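Local coordinates for protein 4-oxalocrotonate decarboxylase NahK (Pseudomonas putida, PDB 5D2K) that catalyses the metal-assisted decarboxylation of 2-oxohex-3-enedioate (4-oxalocrotonate) to 2-oxopent-4-enoate and carbon dioxide, a step of naphthalene degradation, at residues 66-77 / 235-245; 143-153 / 165-176. The protein carries 1 engineered substitution. All blocks are in the same frame, centred on the assembly; numbering follows the deposited sequence.

Overall arrangement
Both interactions belong to the same mixed sheet of the FAA-hydrolase-type fold, and interaction 2 is nested in the chain loop closed by interaction 1. Their centres lie about 9 Å apart, each about 5 Å from the centre of the chain, and 2-oxoadipate lies against both. Interaction 1 brings Lys69, Leu72, Lys77 and Gly241 to the ligand; interaction 2 supplies Ser169 and, through Glu147, a bond to the magnesium ion that the ligand chelates. Lys69 is the direct bridge: its NZ makes a salt bridge of 2.7 Å to Glu147 OE2 and lies 3.0 Å from Ala168 O, probably a hydrogen bond. Lys77 NZ packs 3.4 Å from Ile149 CD1.

Interaction 1 of 2, residues 66-77 / 235-245. With OOG (2-oxoadipic acid), chain D.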
loop_
_atom_site.group_PDB
_atom_site.type_symbol
_atom_site.label_atom_id
_atom_site.label_comp_id
_atom_site.label_asym_id
_atom_site.label_seq_id
_atom_site.Cartn_x
_atom_site.Cartn_y
_atom_site.Cartn_z
ATOM N N VAL A 66 -4.520 -5.881 -9.373
ATOM C CA VAL A 66 -3.975 -4.898 -10.317
ATOM C C VAL A 66 -2.674 -4.275 -9.857
ATOM O O VAL A 66 -2.141 -3.395 -10.540
ATOM C CB VAL A 66 -4.978 -3.767 -10.601
ATOM C CG1 VAL A 66 -6.256 -4.332 -11.225
ATOM C CG2 VAL A 66 -5.303 -2.975 -9.323
ATOM N N GLY A 67 -2.143 -4.747 -8.734
ATOM C CA GLY A 67 -0.837 -4.292 -8.289
ATOM C C GLY A 67 -0.447 -4.729 -6.894
ATOM O O GLY A 67 -1.141 -5.514 -6.263
ATOM N N LEU A 68 0.681 -4.212 -6.422
ATOM C CA LEU A 68 1.192 -4.483 -5.088
ATOM C C LEU A 68 1.536 -3.158 -4.410
ATOM O O LEU A 68 1.772 -2.163 -5.101
ATOM C CB LEU A 68 2.445 -5.372 -5.144
ATOM C CG LEU A 68 2.288 -6.743 -5.785
ATOM C CD1 LEU A 68 3.664 -7.371 -6.007
ATOM C CD2 LEU A 68 1.386 -7.643 -4.944
ATOM N N LYS A 69 1.560 -3.135 -3.077
ATOM C CA LYS A 69 2.020 -1.947 -2.354
ATOM C C LYS A 69 3.071 -2.310 -1.316
ATOM O O LYS A 69 3.074 -3.405 -0.763
ATOM C CB LYS A 69 0.859 -1.167 -1.691
ATOM C CG LYS A 69 -0.187 -1.972 -0.906
ATOM C CD LYS A 69 0.129 -2.138 0.581
ATOM C CE LYS A 69 0.267 -0.812 1.324
ATOM N NZ LYS A 69 -0.965 -0.227 1.985
ATOM N N MET A 70 4.001 -1.391 -1.111
ATOM C CA MET A 70 4.941 -1.465 0.001
ATOM C C MET A 70 4.497 -0.502 1.078
ATOM O O MET A 70 4.059 0.623 0.775
ATOM C CB MET A 70 6.356 -1.139 -0.464
ATOM C CG MET A 70 7.005 -2.283 -1.231
ATOM S SD MET A 70 7.487 -3.648 -0.169
ATOM C CE MET A 70 8.795 -2.882 0.770
ATOM N N GLY A 71 4.598 -0.937 2.328
ATOM C CA GLY A 71 4.217 -0.100 3.448
ATOM C C GLY A 71 5.306 0.015 4.491
ATOM O O GLY A 71 6.176 -0.862 4.596
ATOM N N LEU A 72 5.239 1.099 5.264
ATOM C CA LEU A 72 6.191 1.372 6.333
ATOM C C LEU A 72 7.608 1.416 5.774
ATOM O O LEU A 72 8.506 0.707 6.227
ATOM C CB LEU A 72 6.067 0.331 7.442
ATOM C CG LEU A 72 4.608 0.148 7.887
ATOM C CD1 LEU A 72 4.506 -0.849 9.015
ATOM C CD2 LEU A 72 3.957 1.490 8.270
ATOM N N THR A 73 7.791 2.270 4.780
ATOM C CA THR A 73 9.068 2.401 4.098
ATOM C C THR A 73 9.713 3.751 4.383
ATOM O O THR A 73 10.862 3.983 4.038
ATOM C CB THR A 73 8.916 2.239 2.566
ATOM O OG1 THR A 73 7.973 3.196 2.062
ATOM C CG2 THR A 73 8.436 0.839 2.223
ATOM N N SER A 74 8.955 4.651 4.993
ATOM C CA SER A 74 9.454 5.994 5.283
ATOM C C SER A 74 9.530 6.221 6.783
ATOM O O SER A 74 8.773 5.623 7.547
ATOM C CB SER A 74 8.570 7.068 4.631
ATOM O OG SER A 74 7.307 7.172 5.274
ATOM N N TRP A 75 10.447 7.086 7.198
ATOM C CA TRP A 75 10.585 7.404 8.610
ATOM C C TRP A 75 9.252 7.909 9.154
ATOM O O TRP A 75 8.816 7.509 10.237
ATOM C CB TRP A 75 11.686 8.447 8.822
ATOM C CG TRP A 75 11.958 8.742 10.261
ATOM C CD1 TRP A 75 12.883 8.137 11.065
ATOM C CD2 TRP A 75 11.294 9.716 11.075
ATOM N NE1 TRP A 75 12.836 8.675 12.330
ATOM C CE2 TRP A 75 11.868 9.646 12.363
ATOM C CE3 TRP A 75 10.270 10.640 10.843
ATOM C CZ2 TRP A 75 11.451 10.463 13.410
ATOM C CZ3 TRP A 75 9.854 11.445 11.885
ATOM C CH2 TRP A 75 10.446 11.354 13.151
ATOM N N ALA A 76 8.601 8.772 8.377
ATOM C CA ALA A 76 7.350 9.394 8.792
ATOM C C ALA A 76 6.274 8.347 9.067
ATOM O O ALA A 76 5.588 8.410 10.085
ATOM C CB ALA A 76 6.874 10.391 7.735
ATOM N N LYS A 77 6.136 7.379 8.166
ATOM C CA LYS A 77 5.130 6.333 8.337
ATOM C C LYS A 77 5.505 5.346 9.439
ATOM O O LYS A 77 4.642 4.886 10.187
ATOM C CB LYS A 77 4.901 5.589 7.020
ATOM C CG LYS A 77 3.942 6.320 6.088
ATOM C CD LYS A 77 2.557 6.383 6.703
ATOM C CE LYS A 77 2.107 4.989 7.133
ATOM N NZ LYS A 77 0.638 4.903 7.230
ATOM N N THR A 235 3.673 -5.084 -13.669
ATOM C CA THR A 235 3.081 -4.890 -12.354
ATOM C C THR A 235 3.114 -3.427 -11.912
ATOM O O THR A 235 4.137 -2.752 -12.022
ATOM C CB THR A 235 3.792 -5.760 -11.292
ATOM O OG1 THR A 235 3.738 -7.139 -11.701
ATOM C CG2 THR A 235 3.134 -5.617 -9.909
ATOM N N PHE A 236 1.977 -2.967 -11.403
ATOM C CA PHE A 236 1.841 -1.649 -10.777
ATOM C C PHE A 236 2.252 -1.774 -9.316
ATOM O O PHE A 236 1.740 -2.631 -8.602
ATOM C CB PHE A 236 0.392 -1.165 -10.933
ATOM C CG PHE A 236 0.048 0.111 -10.199
ATOM C CD1 PHE A 236 0.281 1.346 -10.775
ATOM C CD2 PHE A 236 -0.614 0.065 -8.988
ATOM C CE1 PHE A 236 -0.098 2.516 -10.121
ATOM C CE2 PHE A 236 -0.990 1.231 -8.331
ATOM C CZ PHE A 236 -0.723 2.455 -8.900
ATOM N N ILE A 237 3.199 -0.934 -8.885
ATOM C CA ILE A 237 3.718 -0.966 -7.512
ATOM C C ILE A 237 3.639 0.395 -6.839
ATOM O O ILE A 237 4.246 1.358 -7.310
ATOM C CB ILE A 237 5.199 -1.423 -7.464
ATOM C CG1 ILE A 237 5.404 -2.729 -8.230
ATOM C CG2 ILE A 237 5.690 -1.539 -6.013
ATOM C CD1 ILE A 237 6.879 -3.077 -8.386
ATOM N N MET A 238 2.929 0.470 -5.719
ATOM C CA MET A 238 2.907 1.689 -4.905
ATOM C C MET A 238 4.046 1.600 -3.904
ATOM O O MET A 238 4.064 0.684 -3.085
ATOM C CB MET A 238 1.566 1.842 -4.184
ATOM C CG MET A 238 0.391 1.968 -5.124
ATOM S SD MET A 238 -1.158 2.290 -4.240
ATOM C CE MET A 238 -0.719 3.647 -3.224
ATOM N N THR A 239 4.997 2.533 -3.952
ATOM C CA THR A 239 6.263 2.284 -3.266
ATOM C C THR A 239 6.308 2.729 -1.813
ATOM O O THR A 239 7.255 2.384 -1.104
ATOM C CB THR A 239 7.458 2.933 -4.030
ATOM O OG1 THR A 239 7.292 4.354 -4.119
ATOM C CG2 THR A 239 7.593 2.337 -5.447
ATOM N N GLY A 240 5.284 3.452 -1.344
ATOM C CA GLY A 240 5.210 3.821 0.068
ATOM C C GLY A 240 4.825 5.266 0.360
ATOM O O GLY A 240 5.078 6.176 -0.422
ATOM N N GLY A 241 4.195 5.470 1.509
ATOM C CA GLY A 241 3.776 6.805 1.903
ATOM C C GLY A 241 4.986 7.680 2.124
ATOM O O GLY A 241 5.887 7.342 2.906
ATOM N N ILE A 242 5.016 8.804 1.423
ATOM C CA ILE A 242 6.144 9.715 1.521
ATOM C C ILE A 242 6.021 10.513 2.821
ATOM O O ILE A 242 7.022 10.831 3.469
ATOM C CB ILE A 242 6.224 10.611 0.273
ATOM C CG1 ILE A 242 6.695 9.764 -0.920
ATOM C CG2 ILE A 242 7.198 11.766 0.485
ATOM C CD1 ILE A 242 6.475 10.373 -2.296
ATOM N N THR A 243 4.786 10.774 3.235
ATOM C CA THR A 243 4.535 11.526 4.461
ATOM C C THR A 243 3.637 10.754 5.406
ATOM O O THR A 243 3.137 9.680 5.070
ATOM C CB THR A 243 3.849 12.870 4.181
ATOM O OG1 THR A 243 2.471 12.642 3.867
ATOM C CG2 THR A 243 4.513 13.601 3.034
ATOM N N ALA A 244 3.401 11.328 6.581
ATOM C CA ALA A 244 2.407 10.790 7.485
ATOM C C ALA A 244 1.034 10.815 6.819
ATOM O O ALA A 244 0.728 11.697 6.014
ATOM C CB ALA A 244 2.386 11.576 8.789
ATOM N N ALA A 245 0.221 9.833 7.164
ATOM C CA ALA A 245 -1.139 9.722 6.656
ATOM C C ALA A 245 -2.075 10.725 7.350
ATOM O O ALA A 245 -1.871 11.079 8.515
ATOM C CB ALA A 245 -1.633 8.303 6.839
HETATM C C2 OOG D . -0.122 0.257 7.009
HETATM C C3 OOG D . -0.027 0.731 5.568
HETATM C C4 OOG D . 1.343 1.309 5.281
HETATM C C6 OOG D . 2.480 2.998 3.652
HETATM O O4 OOG D . 2.505 3.568 2.536
HETATM O O3 OOG D . 3.339 3.266 4.530
HETATM C C5 OOG D . 1.388 1.996 3.935
HETATM C C1 OOG D . -0.761 1.330 7.868
HETATM O O1 OOG D . -1.869 1.123 8.444
HETATM O O2 OOG D . -0.173 2.435 8.010
HETATM O O5 OOG D . 0.580 1.778 3.058
HETATM O O HOH W 1 -0.141 -4.873 -11.813
HETATM O O HOH W 2 5.745 4.279 3.991
#
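Part of the 2-oxoadipate pocket is built where strand 66-71 runs parallel to strand 236-238 and both segments then turn into loops that meet the ligand. Leu68 sits between two backbone bonds, its N on Phe236 O and its O taking Met238 N, and Met70 N continues the pairing to Met238 O at 2.9 Å, almost straight (172°). Lys69 and Met238 project on one face, their CB atoms 4.0 Å apart, while Leu68 and Ile237 occupy the other; Met70 and Ile237 pack on helix 213-225. Water 1 extends the strand pairing by joining Val66 O, weakly, to Phe236 N. Val66 and Gly67 form a classic beta bulge against Leu91 on the other neighbouring strand.

Beyond the strands, Thr73 OG1 gives a weak bond to Thr239 O. In the Ser74 conformer described here, one of two deposited, OG lies between the backbone N and carbonyl carbon (chi1 71°), donates to Gly241 O at 2.8 Å and accepts from Lys77 N at 3.1 Å. In that conformer it caps the helix starting at Trp75 and ties that helix end to the glycine loop. The backbone angles of Gly240 would press any CB against the preceding carbonyl, and that CB would also run into Thr73 OG1.

The ligand is gripped from several directions. Lys69, bent at three successive torsions, brings NZ to the keto oxygen O5 at 2.7 Å. Gly241 N reaches O4 of the carboxylate beside the keto group by a bent bond, and Leu72 N donates to its other oxygen, O3, at 3.0 Å. Water 2 links O3 to Thr73 N and Gly241 O. Lys77 folds its chain past O3 to set NZ on O2 of the carboxylate at the other end, 2.7 Å away; a salt bridge to Glu114 is its second charged partner.

Interaction 2 of 2, residues 143-153 / 165-176; sequences IPTVEVIDSRY and ADNASSTRFITG. With MG (magnesium ion), chain C; OOG (2-oxoadipic acid), chain D.
Arg152 and Asp166, which bury the most surface here, meet through a guanidinium and a carboxylate whose planes stand nearly perpendicular (89°). Arg152 NE lies 2.8 Å from Asp166 OD1, on its syn lone pair, in a salt bridge, while the backbone N of Arg152 donates to OD2 in a nearly straight bond (174°). Bends at chi2 and chi3 curl the arginine back, with NH1 and NH2 both on Ser170 O, at 3.1 and 2.9 Å, from one face of that carbonyl. NH1 also reaches Asp166 O, which accepts Ser169 N from the opposite face. An alanine in place of Arg152 would remove the guanidinium and is likely to leave Asp166 without its charge partner and Ser170 O without both of its guanidinium donors.

Ile174 carries the next largest area. In its antiparallel pairing Val146 N donates to Ile174 O and Ile174 N to Val146 O, each at 2.8 Å. Its CD1 packs against Val146 CG1 and Val148 CG2. On the other face Glu147, extended with CG anti to its backbone N (chi1 -159°), gives OE1 to magnesium at 2.0 Å; OE2 is bonded by water 3 and by Lys69. At the turn, Ser169 OG donates to ligand O1 at 2.8 Å. Glu114, Glu116, O4 and O5 of the ligand and water 6 complete the magnesium shell, the three-carboxylate metal centre of this FAA-hydrolase-type active site.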
loop_
_atom_site.group_PDB
_atom_site.type_symbol
_atom_site.label_atom_id
_atom_site.label_comp_id
_atom_site.label_asym_id
_atom_site.label_seq_id
_atom_site.Cartn_x
_atom_site.Cartn_y
_atom_site.Cartn_z
ATOM N N ILE A 143 3.801 6.779 -11.816
ATOM C CA ILE A 143 2.418 7.228 -11.650
ATOM C C ILE A 143 2.186 7.875 -10.288
ATOM O O ILE A 143 2.253 7.190 -9.268
ATOM C CB ILE A 143 1.429 6.051 -11.791
ATOM C CG1 ILE A 143 1.523 5.424 -13.185
ATOM C CG2 ILE A 143 0.003 6.498 -11.498
ATOM C CD1 ILE A 143 0.669 4.184 -13.332
ATOM N N PRO A 144 1.906 9.194 -10.265
ATOM C CA PRO A 144 1.503 9.823 -8.996
ATOM C C PRO A 144 0.276 9.118 -8.431
ATOM O O PRO A 144 -0.685 8.910 -9.170
ATOM C CB PRO A 144 1.188 11.261 -9.403
ATOM C CG PRO A 144 2.124 11.516 -10.564
ATOM C CD PRO A 144 2.074 10.191 -11.338
ATOM N N THR A 145 0.331 8.714 -7.163
ATOM C CA THR A 145 -0.729 7.896 -6.578
ATOM C C THR A 145 -0.978 8.278 -5.125
ATOM O O THR A 145 -0.038 8.348 -4.331
ATOM C CB THR A 145 -0.379 6.386 -6.617
ATOM O OG1 THR A 145 -0.018 5.996 -7.945
ATOM C CG2 THR A 145 -1.558 5.526 -6.155
ATOM N N VAL A 146 -2.244 8.501 -4.778
ATOM C CA VAL A 146 -2.642 8.718 -3.395
ATOM C C VAL A 146 -3.297 7.449 -2.865
ATOM O O VAL A 146 -4.258 6.958 -3.468
ATOM C CB VAL A 146 -3.626 9.906 -3.272
ATOM C CG1 VAL A 146 -4.119 10.072 -1.825
ATOM C CG2 VAL A 146 -2.950 11.187 -3.733
ATOM N N GLU A 147 -2.769 6.881 -1.783
ATOM C CA GLU A 147 -3.423 5.723 -1.186
ATOM C C GLU A 147 -4.445 6.158 -0.162
ATOM O O GLU A 147 -4.232 7.120 0.555
ATOM C CB GLU A 147 -2.431 4.774 -0.504
ATOM C CG GLU A 147 -3.053 3.374 -0.351
ATOM C CD GLU A 147 -2.141 2.313 0.255
ATOM O OE1 GLU A 147 -1.017 2.629 0.698
ATOM O OE2 GLU A 147 -2.579 1.142 0.298
ATOM N N VAL A 148 -5.558 5.435 -0.103
ATOM C CA VAL A 148 -6.459 5.515 1.041
ATOM C C VAL A 148 -6.224 4.264 1.860
ATOM O O VAL A 148 -6.494 3.158 1.377
ATOM C CB VAL A 148 -7.936 5.615 0.634
ATOM C CG1 VAL A 148 -8.808 5.816 1.888
ATOM C CG2 VAL A 148 -8.145 6.757 -0.354
ATOM N N ILE A 149 -5.699 4.424 3.074
ATOM C CA ILE A 149 -5.526 3.275 3.956
ATOM C C ILE A 149 -6.604 3.273 5.017
ATOM O O ILE A 149 -7.147 4.320 5.374
ATOM C CB ILE A 149 -4.139 3.234 4.620
ATOM C CG1 ILE A 149 -3.833 4.550 5.332
ATOM C CG2 ILE A 149 -3.065 2.857 3.590
ATOM C CD1 ILE A 149 -2.588 4.470 6.233
ATOM N N ASP A 150 -6.932 2.083 5.495
ATOM C CA ASP A 150 -8.079 1.927 6.382
ATOM C C ASP A 150 -7.941 0.621 7.142
ATOM O O ASP A 150 -8.541 -0.397 6.780
ATOM C CB ASP A 150 -9.381 1.974 5.563
ATOM C CG ASP A 150 -10.617 2.138 6.422
ATOM O OD1 ASP A 150 -10.524 2.799 7.470
ATOM O OD2 ASP A 150 -11.686 1.613 6.043
ATOM N N SER A 151 -7.133 0.637 8.198
ATOM C CA SER A 151 -6.915 -0.573 8.982
ATOM C C SER A 151 -8.226 -1.108 9.523
ATOM O O SER A 151 -9.051 -0.340 10.017
ATOM C CB SER A 151 -5.958 -0.295 10.140
ATOM O OG SER A 151 -5.809 -1.451 10.961
ATOM N N ARG A 152 -8.417 -2.416 9.429
ATOM C CA ARG A 152 -9.622 -3.013 9.991
ATOM C C ARG A 152 -9.498 -3.205 11.512
ATOM O O ARG A 152 -10.430 -3.685 12.143
ATOM C CB ARG A 152 -9.939 -4.343 9.284
ATOM C CG ARG A 152 -10.871 -4.183 8.056
ATOM C CD ARG A 152 -10.327 -3.192 6.997
ATOM N NE ARG A 152 -9.075 -3.672 6.411
ATOM C CZ ARG A 152 -8.596 -3.293 5.227
ATOM N NH1 ARG A 152 -7.436 -3.801 4.800
ATOM N NH2 ARG A 152 -9.262 -2.431 4.458
ATOM N N TYR A 153 -8.373 -2.811 12.105
ATOM C CA TYR A 153 -8.230 -2.912 13.560
ATOM C C TYR A 153 -8.649 -1.625 14.236
ATOM O O TYR A 153 -8.423 -0.538 13.712
ATOM C CB TYR A 153 -6.793 -3.285 13.939
ATOM C CG TYR A 153 -6.393 -4.591 13.309
ATOM C CD1 TYR A 153 -7.037 -5.773 13.649
ATOM C CD2 TYR A 153 -5.400 -4.631 12.344
ATOM C CE1 TYR A 153 -6.688 -6.971 13.052
ATOM C CE2 TYR A 153 -5.043 -5.813 11.737
ATOM C CZ TYR A 153 -5.688 -6.980 12.097
ATOM O OH TYR A 153 -5.310 -8.144 11.483
ATOM N N ALA A 165 -1.549 -9.428 8.077
ATOM C CA ALA A 165 -2.698 -10.301 7.881
ATOM C C ALA A 165 -3.900 -9.543 7.301
ATOM O O ALA A 165 -4.711 -10.127 6.579
ATOM C CB ALA A 165 -3.084 -10.971 9.209
ATOM N N ASP A 166 -3.998 -8.256 7.646
ATOM C CA ASP A 166 -5.025 -7.330 7.145
ATOM C C ASP A 166 -4.591 -6.625 5.842
ATOM O O ASP A 166 -5.027 -5.506 5.538
ATOM C CB ASP A 166 -5.344 -6.302 8.250
ATOM C CG ASP A 166 -6.515 -5.381 7.918
ATOM O OD1 ASP A 166 -7.502 -5.828 7.308
ATOM O OD2 ASP A 166 -6.434 -4.187 8.294
ATOM N N ASN A 167 -3.736 -7.292 5.070
ATOM C CA ASN A 167 -3.299 -6.780 3.776
ATOM C C ASN A 167 -2.754 -5.350 3.852
ATOM O O ASN A 167 -3.017 -4.517 2.985
ATOM C CB ASN A 167 -4.442 -6.850 2.760
ATOM C CG ASN A 167 -3.951 -6.653 1.339
ATOM O OD1 ASN A 167 -2.812 -6.998 1.030
ATOM N ND2 ASN A 167 -4.789 -6.080 0.483
ATOM N N ALA A 168 -1.990 -5.088 4.905
ATOM C CA ALA A 168 -1.336 -3.790 5.100
ATOM C C ALA A 168 -2.320 -2.614 4.985
ATOM O O ALA A 168 -1.970 -1.557 4.476
ATOM C CB ALA A 168 -0.185 -3.631 4.110
ATOM N N SER A 169 -3.542 -2.812 5.488
ATOM C CA SER A 169 -4.550 -1.743 5.605
ATOM C C SER A 169 -5.046 -1.200 4.257
ATOM O O SER A 169 -5.652 -0.128 4.195
ATOM C CB SER A 169 -4.005 -0.579 6.447
ATOM O OG SER A 169 -3.464 -1.035 7.686
ATOM N N SER A 170 -4.814 -1.941 3.181
ATOM C CA SER A 170 -5.170 -1.443 1.858
ATOM C C SER A 170 -6.680 -1.348 1.673
ATOM O O SER A 170 -7.430 -2.192 2.179
ATOM C CB SER A 170 -4.585 -2.352 0.779
ATOM O OG SER A 170 -3.178 -2.481 0.917
ATOM N N THR A 171 -7.133 -0.346 0.921
ATOM C CA THR A 171 -8.559 -0.285 0.604
ATOM C C THR A 171 -8.899 0.528 -0.663
ATOM O O THR A 171 -9.780 0.112 -1.418
ATOM C CB THR A 171 -9.375 0.248 1.835
ATOM O OG1 THR A 171 -10.710 -0.272 1.792
ATOM C CG2 THR A 171 -9.413 1.783 1.917
ATOM N N ARG A 172 -8.214 1.654 -0.911
ATOM C CA ARG A 172 -8.400 2.400 -2.163
ATOM C C ARG A 172 -7.087 3.002 -2.614
ATOM O O ARG A 172 -6.191 3.208 -1.799
ATOM C CB ARG A 172 -9.412 3.549 -2.027
ATOM C CG ARG A 172 -10.817 3.162 -1.529
ATOM C CD ARG A 172 -11.664 2.493 -2.609
ATOM N NE ARG A 172 -13.020 2.230 -2.102
ATOM C CZ ARG A 172 -13.394 1.109 -1.497
ATOM N NH1 ARG A 172 -12.532 0.111 -1.319
ATOM N NH2 ARG A 172 -14.644 0.985 -1.057
ATOM N N PHE A 173 -6.984 3.291 -3.908
ATOM C CA PHE A 173 -5.867 4.098 -4.391
ATOM C C PHE A 173 -6.336 4.942 -5.565
ATOM O O PHE A 173 -7.196 4.532 -6.344
ATOM C CB PHE A 173 -4.656 3.222 -4.765
ATOM C CG PHE A 173 -4.864 2.337 -5.966
ATOM C CD1 PHE A 173 -5.421 1.065 -5.835
ATOM C CD2 PHE A 173 -4.482 2.766 -7.232
ATOM C CE1 PHE A 173 -5.603 0.252 -6.952
ATOM C CE2 PHE A 173 -4.660 1.961 -8.347
ATOM C CZ PHE A 173 -5.219 0.703 -8.215
ATOM N N ILE A 174 -5.765 6.140 -5.660
ATOM C CA ILE A 174 -6.153 7.135 -6.663
ATOM C C ILE A 174 -4.943 7.515 -7.515
ATOM O O ILE A 174 -3.981 8.076 -6.997
ATOM C CB ILE A 174 -6.712 8.426 -6.002
ATOM C CG1 ILE A 174 -7.714 8.097 -4.888
ATOM C CG2 ILE A 174 -7.323 9.352 -7.058
ATOM C CD1 ILE A 174 -7.733 9.109 -3.730
ATOM N N THR A 175 -4.978 7.220 -8.811
ATOM C CA THR A 175 -3.877 7.610 -9.692
ATOM C C THR A 175 -4.220 8.921 -10.383
ATOM O O THR A 175 -5.399 9.238 -10.596
ATOM C CB THR A 175 -3.561 6.545 -10.763
ATOM O OG1 THR A 175 -4.707 6.343 -11.600
ATOM C CG2 THR A 175 -3.144 5.222 -10.118
ATOM N N GLY A 176 -3.205 9.703 -10.723
ATOM C CA GLY A 176 -3.470 10.949 -11.410
ATOM C C GLY A 176 -2.206 11.660 -11.836
ATOM O O GLY A 176 -1.137 11.054 -11.893
HETATM MG MG MG C . 0.744 3.264 1.449
HETATM C C2 OOG D . -0.122 0.257 7.009
HETATM C C3 OOG D . -0.027 0.731 5.568
HETATM C C4 OOG D . 1.343 1.309 5.281
HETATM C C6 OOG D . 2.480 2.998 3.652
HETATM O O4 OOG D . 2.505 3.568 2.536
HETATM O O3 OOG D . 3.339 3.266 4.530
HETATM C C5 OOG D . 1.388 1.996 3.935
HETATM C C1 OOG D . -0.761 1.330 7.868
HETATM O O1 OOG D . -1.869 1.123 8.444
HETATM O O2 OOG D . -0.173 2.435 8.010
HETATM O O5 OOG D . 0.580 1.778 3.058
HETATM O O HOH W 3 -5.051 0.743 -0.714
HETATM O O HOH W 4 -11.550 -0.576 4.440
HETATM O O HOH W 5 -4.244 -3.082 9.448
HETATM O O HOH W 6 1.841 1.987 0.211
#